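Local structure of subclass B1 metallo-beta-lactamase (6T5L) at residues W200-T203 and V204-V207. The protein hydrolyses beta-lactam antibiotics, probably including carbapenems, using zinc ions bound in the active site of a metallo-beta-lactamase fold. Residues are numbered along the deposited sequence; the frame is centred on the assembly and turned at random.
Sequences WSTT and VEKV
The first turns of helix 200-210, the helical link of the beta-alpha-beta unit between strands 175-179 and 216-219, bring W200 and V204 together on the buried face. The two side chains run side by side: CG2 of V204 sits at the indole edge, in the ring plane, 3.8 Å from W200 CD1. W200 gets there with CG anti to the backbone N (chi1 -157°), which swings the indole alongside the valine. Its NE1 donates to the carbonyl of L181, while from helix 228-237 F237 stacks on the same indole and T233 and I234 pack against V204.

Four i to i+4 bonds hold the turns. E205 N to S201 O (2.9 Å) and V207 N to T203 O are both nearly straight, the other two more bent. K206 N goes to T202 O at 3.2 Å, with only a weak second bond to T203 O.

T203 OG1 is hydrogen-bonded to the carbonyls of E159 and, one turn back, E199; its single proton must be directed to one or shared between them. Together with W200 packing on the zinc ligand H161, the bonds from W200 NE1 to L181 and T203 OG1 to E159 tie the helix start to the loops beside the metal site.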
loop_
_atom_site.group_PDB
_atom_site.type_symbol
_atom_site.label_atom_id
_atom_site.label_comp_id
_atom_site.label_asym_id
_atom_site.label_seq_id
_atom_site.Cartn_x
_atom_site.Cartn_y
_atom_site.Cartn_z
ATOM N N TRP A 200 16.084 8.177 -4.678
ATOM C CA TRP A 200 14.725 7.813 -5.121
ATOM C C TRP A 200 14.760 7.185 -6.516
ATOM O O TRP A 200 14.137 6.152 -6.789
ATOM C CB TRP A 200 13.829 9.070 -5.155
ATOM C CG TRP A 200 12.369 8.833 -5.059
ATOM C CD1 TRP A 200 11.661 7.835 -5.682
ATOM C CD2 TRP A 200 11.405 9.613 -4.321
ATOM N NE1 TRP A 200 10.329 7.898 -5.330
ATOM C CE2 TRP A 200 10.132 8.992 -4.514
ATOM C CE3 TRP A 200 11.485 10.764 -3.526
ATOM C CZ2 TRP A 200 8.945 9.495 -3.925
ATOM C CZ3 TRP A 200 10.322 11.252 -2.931
ATOM C CH2 TRP A 200 9.061 10.593 -3.105
ATOM N N SER A 201 15.437 7.817 -7.445
ATOM C CA SER A 201 15.250 7.329 -8.811
ATOM C C SER A 201 15.987 6.001 -9.045
ATOM O O SER A 201 15.425 5.085 -9.691
ATOM C CB SER A 201 15.677 8.378 -9.807
ATOM O OG SER A 201 17.030 8.172 -10.041
ATOM N N THR A 202 17.218 5.836 -8.500
ATOM C CA THR A 202 17.860 4.529 -8.659
ATOM C C THR A 202 17.021 3.438 -7.969
ATOM O O THR A 202 16.844 2.334 -8.522
ATOM C CB THR A 202 19.325 4.507 -8.183
ATOM O OG1 THR A 202 19.409 4.198 -6.806
ATOM C CG2 THR A 202 20.021 5.792 -8.384
ATOM N N THR A 203 16.379 3.762 -6.838
ATOM C CA THR A 203 15.471 2.793 -6.217
ATOM C C THR A 203 14.393 2.358 -7.211
ATOM O O THR A 203 14.095 1.176 -7.336
ATOM C CB THR A 203 14.819 3.357 -4.956
ATOM O OG1 THR A 203 15.804 3.506 -3.932
ATOM C CG2 THR A 203 13.772 2.392 -4.413
ATOM N N VAL A 204 13.764 3.298 -7.910
ATOM C CA VAL A 204 12.629 2.899 -8.759
ATOM C C VAL A 204 13.144 2.187 -10.033
ATOM O O VAL A 204 12.453 1.294 -10.590
ATOM C CB VAL A 204 11.722 4.116 -9.078
ATOM C CG1 VAL A 204 10.629 3.766 -10.174
ATOM C CG2 VAL A 204 11.093 4.715 -7.786
ATOM N N GLU A 205 14.362 2.524 -10.482
ATOM C CA GLU A 205 15.001 1.767 -11.563
ATOM C C GLU A 205 15.070 0.273 -11.214
ATOM O O GLU A 205 14.864 -0.589 -12.073
ATOM C CB GLU A 205 16.409 2.321 -11.832
ATOM C CG GLU A 205 16.446 3.597 -12.664
ATOM C CD GLU A 205 17.823 4.248 -12.687
ATOM O OE1 GLU A 205 18.767 3.649 -12.131
ATOM O OE2 GLU A 205 17.957 5.359 -13.246
ATOM N N LYS A 206 15.318 -0.040 -9.938
ATOM C CA LYS A 206 15.369 -1.422 -9.489
ATOM C C LYS A 206 13.980 -2.059 -9.501
ATOM O O LYS A 206 13.817 -3.225 -9.920
ATOM C CB LYS A 206 15.985 -1.478 -8.078
ATOM C CG LYS A 206 17.445 -1.166 -8.000
ATOM C CD LYS A 206 17.896 -1.054 -6.507
ATOM C CE LYS A 206 19.252 -0.365 -6.348
ATOM N NZ LYS A 206 19.778 -0.483 -4.943
ATOM N N VAL A 207 12.966 -1.319 -9.033
ATOM C CA VAL A 207 11.589 -1.808 -9.128
ATOM C C VAL A 207 11.222 -2.101 -10.587
ATOM O O VAL A 207 10.558 -3.094 -10.903
ATOM C CB VAL A 207 10.625 -0.781 -8.502
ATOM C CG1 VAL A 207 9.212 -1.210 -8.789
ATOM C CG2 VAL A 207 10.947 -0.560 -6.975
#